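Local coordinates for protein beta 1-3 glucanase (Clostridium beijerinckii NCIMB 8052, PDB 5H4E) that probably hydrolyses beta-1,3-glucans as a glycoside hydrolase of family GH64, at residues Pro51-Leu63 / Asp69-Ala81. Residues are numbered along the deposited sequence; the frame is centred on the assembly and turned at random.
Sequences PMKISDNDAAGHL and DGTFNYSNYFCKA
Asp56, in the 3-10 segment 54-57, receives the phenol of Tyr77 on its carboxylate: Tyr77 OH donates to Asp56 OD2 at 2.9 Å, on the anti side and 32° out of the carboxylate plane. The carboxylate and ring planes are nearly perpendicular, and the acid lies at the ring edge. Lys53 N reaches OD2 from the opposite face of that plane, while Lys53 NZ forms a salt bridge to Asp56 OD1, so bonds to both oxygens fix the rotation of the group. Beside the phenol, Met52 sends CG to 3.3 Å from Tyr77 OH; its extended chain then carries SD along the ring edge, a Met-aromatic contact with the sulfur 5.2 Å from the ring centroid of Tyr77.

At the other end, Asn73 meets both Asp58 and His62. Its ND2 donates to Asp58 OD1 (3.1 Å, 164° at the hydrogen), the carboxylate and amide planes being steeply turned against each other, whereas its OD1 is hydrogen-bonded to Thr64 OG1; together these orient the amide. His62 CG sits between its own backbone N and carbonyl carbon, bringing the imidazole obliquely against the Asn73 amide, with His62 CE1 3.1 Å from Asn73 OD1 and Asn73 CB over the ring face as a CH-pi contact. His62 ND1 donates to Leu63 O from above the carbonyl plane, across from Tyr74 N.

Asn76, its CG anti to the backbone N (chi1 -170°), directs ND2 almost straight onto Gly61 O at 2.8 Å, gripping the type II turn Ala59-His62. A water joins Asp56 O to Asn76 N. The reciprocal bonds Leu63 N to Tyr74 O (3.0 Å) and Tyr74 N to Leu63 O define an antiparallel hydrogen-bonded pair, characteristic of the base of a two-stranded beta hairpin, here strands 63-67 and 70-74.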
# COMPACT_ATOMS: atom_id res chain seq x y z
N PRO A 51 6.15 1.55 -23.45
CA PRO A 51 4.75 1.96 -23.33
C PRO A 51 3.78 0.79 -23.39
O PRO A 51 3.95 -0.09 -24.23
CB PRO A 51 4.55 2.89 -24.53
CG PRO A 51 5.92 3.41 -24.82
CD PRO A 51 6.84 2.25 -24.55
N MET A 52 2.80 0.75 -22.49
CA MET A 52 1.74 -0.24 -22.63
C MET A 52 0.87 0.12 -23.83
O MET A 52 0.53 1.29 -24.04
CB MET A 52 0.87 -0.32 -21.37
CG MET A 52 1.57 -0.83 -20.14
SD MET A 52 0.36 -0.99 -18.81
CE MET A 52 1.46 -1.17 -17.40
N LYS A 53 0.49 -0.90 -24.58
CA LYS A 53 -0.46 -0.73 -25.66
C LYS A 53 -1.55 -1.79 -25.56
O LYS A 53 -1.26 -2.97 -25.31
CB LYS A 53 0.25 -0.80 -27.01
CG LYS A 53 1.09 -2.05 -27.24
CD LYS A 53 1.79 -1.97 -28.58
CE LYS A 53 3.14 -2.67 -28.57
NZ LYS A 53 3.07 -4.17 -28.56
N ILE A 54 -2.81 -1.38 -25.76
CA ILE A 54 -3.96 -2.29 -25.73
C ILE A 54 -3.72 -3.60 -26.50
O ILE A 54 -4.25 -4.65 -26.14
CB ILE A 54 -5.23 -1.61 -26.31
CG1 ILE A 54 -6.47 -2.44 -25.98
CG2 ILE A 54 -5.12 -1.39 -27.81
CD1 ILE A 54 -6.95 -2.21 -24.58
N SER A 55 -2.90 -3.55 -27.53
CA SER A 55 -2.62 -4.72 -28.34
C SER A 55 -1.79 -5.78 -27.60
O SER A 55 -1.68 -6.92 -28.06
CB SER A 55 -1.93 -4.30 -29.64
OG SER A 55 -1.16 -3.12 -29.46
N ASP A 56 -1.23 -5.42 -26.46
CA ASP A 56 -0.41 -6.35 -25.68
C ASP A 56 -1.21 -7.54 -25.12
O ASP A 56 -0.64 -8.61 -24.89
CB ASP A 56 0.29 -5.61 -24.53
CG ASP A 56 1.44 -4.75 -25.01
OD1 ASP A 56 2.09 -5.16 -25.99
OD2 ASP A 56 1.68 -3.66 -24.43
N ASN A 57 -2.51 -7.35 -24.92
CA ASN A 57 -3.37 -8.43 -24.43
C ASN A 57 -3.40 -9.63 -25.37
O ASN A 57 -3.57 -10.77 -24.94
CB ASN A 57 -4.79 -7.92 -24.21
CG ASN A 57 -4.89 -6.90 -23.09
OD1 ASN A 57 -4.12 -6.94 -22.12
ND2 ASN A 57 -5.84 -5.98 -23.21
N ASP A 58 -3.22 -9.38 -26.67
CA ASP A 58 -3.39 -10.43 -27.68
C ASP A 58 -2.09 -10.85 -28.36
O ASP A 58 -2.07 -11.83 -29.11
CB ASP A 58 -4.38 -9.98 -28.75
CG ASP A 58 -5.75 -9.69 -28.19
OD1 ASP A 58 -6.25 -10.52 -27.40
OD2 ASP A 58 -6.32 -8.64 -28.55
N ALA A 59 -1.01 -10.12 -28.10
CA ALA A 59 0.28 -10.40 -28.71
C ALA A 59 0.80 -11.80 -28.39
O ALA A 59 0.28 -12.47 -27.50
CB ALA A 59 1.31 -9.35 -28.28
N ALA A 60 1.81 -12.25 -29.12
CA ALA A 60 2.41 -13.57 -28.93
C ALA A 60 2.86 -13.81 -27.49
O ALA A 60 3.55 -12.98 -26.89
CB ALA A 60 3.60 -13.75 -29.88
N GLY A 61 2.47 -14.96 -26.94
CA GLY A 61 2.82 -15.33 -25.59
C GLY A 61 1.91 -14.74 -24.52
O GLY A 61 2.26 -14.70 -23.35
N HIS A 62 0.73 -14.29 -24.93
CA HIS A 62 -0.20 -13.70 -23.98
C HIS A 62 -0.85 -14.78 -23.13
O HIS A 62 -0.71 -15.97 -23.40
CB HIS A 62 -1.29 -12.89 -24.69
CG HIS A 62 -2.24 -13.72 -25.51
ND1 HIS A 62 -3.19 -14.55 -24.94
CD2 HIS A 62 -2.42 -13.82 -26.85
CE1 HIS A 62 -3.88 -15.15 -25.89
NE2 HIS A 62 -3.44 -14.72 -27.06
N LEU A 63 -1.55 -14.35 -22.09
CA LEU A 63 -2.19 -15.27 -21.17
C LEU A 63 -3.67 -15.35 -21.50
O LEU A 63 -4.25 -14.42 -22.04
CB LEU A 63 -1.98 -14.81 -19.72
CG LEU A 63 -0.53 -14.74 -19.23
CD1 LEU A 63 -0.43 -14.02 -17.86
CD2 LEU A 63 0.07 -16.13 -19.15
N ASP A 69 -17.29 -15.41 -15.68
CA ASP A 69 -17.90 -14.38 -16.50
C ASP A 69 -17.49 -14.44 -17.97
O ASP A 69 -17.99 -13.66 -18.79
CB ASP A 69 -17.58 -12.99 -15.94
CG ASP A 69 -18.30 -12.72 -14.63
OD1 ASP A 69 -19.32 -13.39 -14.36
OD2 ASP A 69 -17.85 -11.81 -13.89
N GLY A 70 -16.61 -15.39 -18.31
CA GLY A 70 -16.18 -15.55 -19.69
C GLY A 70 -14.72 -15.95 -19.85
O GLY A 70 -14.04 -16.26 -18.87
N THR A 71 -14.24 -15.93 -21.09
CA THR A 71 -12.84 -16.24 -21.42
C THR A 71 -12.14 -15.00 -22.00
O THR A 71 -12.66 -14.35 -22.91
CB THR A 71 -12.77 -17.41 -22.42
OG1 THR A 71 -13.37 -18.57 -21.83
CG2 THR A 71 -11.32 -17.74 -22.81
N PHE A 72 -10.97 -14.65 -21.46
CA PHE A 72 -10.27 -13.44 -21.90
C PHE A 72 -8.76 -13.62 -22.09
O PHE A 72 -8.15 -14.54 -21.52
CB PHE A 72 -10.50 -12.30 -20.90
CG PHE A 72 -11.89 -12.26 -20.32
CD1 PHE A 72 -12.90 -11.56 -20.97
CD2 PHE A 72 -12.18 -12.90 -19.12
CE1 PHE A 72 -14.19 -11.51 -20.44
CE2 PHE A 72 -13.46 -12.86 -18.59
CZ PHE A 72 -14.47 -12.16 -19.25
N ASN A 73 -8.16 -12.73 -22.88
CA ASN A 73 -6.71 -12.67 -23.09
C ASN A 73 -6.08 -11.53 -22.28
O ASN A 73 -6.65 -10.44 -22.18
CB ASN A 73 -6.37 -12.45 -24.57
CG ASN A 73 -6.63 -13.68 -25.42
OD1 ASN A 73 -6.85 -14.78 -24.92
ND2 ASN A 73 -6.57 -13.50 -26.74
N TYR A 74 -4.89 -11.77 -21.74
CA TYR A 74 -4.22 -10.74 -20.94
C TYR A 74 -2.80 -10.53 -21.38
O TYR A 74 -2.17 -11.45 -21.90
CB TYR A 74 -4.24 -11.10 -19.45
CG TYR A 74 -5.62 -11.37 -18.91
CD1 TYR A 74 -6.23 -12.62 -19.08
CD2 TYR A 74 -6.32 -10.39 -18.21
CE1 TYR A 74 -7.49 -12.87 -18.57
CE2 TYR A 74 -7.58 -10.64 -17.70
CZ TYR A 74 -8.17 -11.88 -17.89
OH TYR A 74 -9.43 -12.13 -17.39
N SER A 75 -2.28 -9.33 -21.14
CA SER A 75 -0.87 -9.04 -21.40
C SER A 75 0.03 -10.00 -20.65
O SER A 75 -0.42 -10.75 -19.78
CB SER A 75 -0.54 -7.61 -20.99
OG SER A 75 -0.69 -7.46 -19.59
N ASN A 76 1.31 -9.98 -20.97
CA ASN A 76 2.24 -10.86 -20.29
C ASN A 76 3.56 -10.14 -20.12
O ASN A 76 4.48 -10.29 -20.92
CB ASN A 76 2.41 -12.17 -21.03
CG ASN A 76 3.18 -13.19 -20.23
OD1 ASN A 76 3.54 -12.95 -19.07
ND2 ASN A 76 3.46 -14.34 -20.83
N TYR A 77 3.62 -9.31 -19.08
CA TYR A 77 4.80 -8.53 -18.81
C TYR A 77 5.72 -9.23 -17.82
O TYR A 77 6.72 -8.65 -17.38
CB TYR A 77 4.41 -7.16 -18.27
CG TYR A 77 3.56 -6.29 -19.19
CD1 TYR A 77 3.68 -6.36 -20.57
CD2 TYR A 77 2.66 -5.38 -18.65
CE1 TYR A 77 2.90 -5.55 -21.40
CE2 TYR A 77 1.91 -4.57 -19.45
CZ TYR A 77 2.02 -4.65 -20.82
OH TYR A 77 1.24 -3.81 -21.59
N PHE A 78 5.38 -10.47 -17.48
CA PHE A 78 6.07 -11.19 -16.41
C PHE A 78 7.29 -11.97 -16.88
O PHE A 78 7.38 -12.37 -18.05
CB PHE A 78 5.09 -12.14 -15.71
CG PHE A 78 4.18 -11.43 -14.76
CD1 PHE A 78 4.50 -11.34 -13.41
CD2 PHE A 78 3.05 -10.77 -15.21
CE1 PHE A 78 3.68 -10.65 -12.52
CE2 PHE A 78 2.23 -10.09 -14.34
CZ PHE A 78 2.55 -10.02 -12.99
N CYS A 79 8.21 -12.17 -15.95
CA CYS A 79 9.46 -12.89 -16.19
C CYS A 79 9.74 -13.86 -15.04
O CYS A 79 9.58 -13.49 -13.88
CB CYS A 79 10.62 -11.89 -16.35
SG CYS A 79 12.27 -12.62 -16.56
N LYS A 80 10.13 -15.09 -15.34
CA LYS A 80 10.51 -16.05 -14.29
C LYS A 80 11.82 -15.63 -13.65
O LYS A 80 12.73 -15.18 -14.34
CB LYS A 80 10.65 -17.47 -14.86
CG LYS A 80 9.35 -18.15 -15.27
CD LYS A 80 9.61 -19.54 -15.86
CE LYS A 80 8.28 -20.23 -16.17
NZ LYS A 80 8.38 -21.71 -16.41
N ALA A 81 11.94 -15.79 -12.33
CA ALA A 81 13.20 -15.50 -11.65
C ALA A 81 14.34 -16.34 -12.24
O ALA A 81 15.50 -15.93 -12.24
CB ALA A 81 13.08 -15.73 -10.16
O HOH W 1 1.88 -9.21 -23.81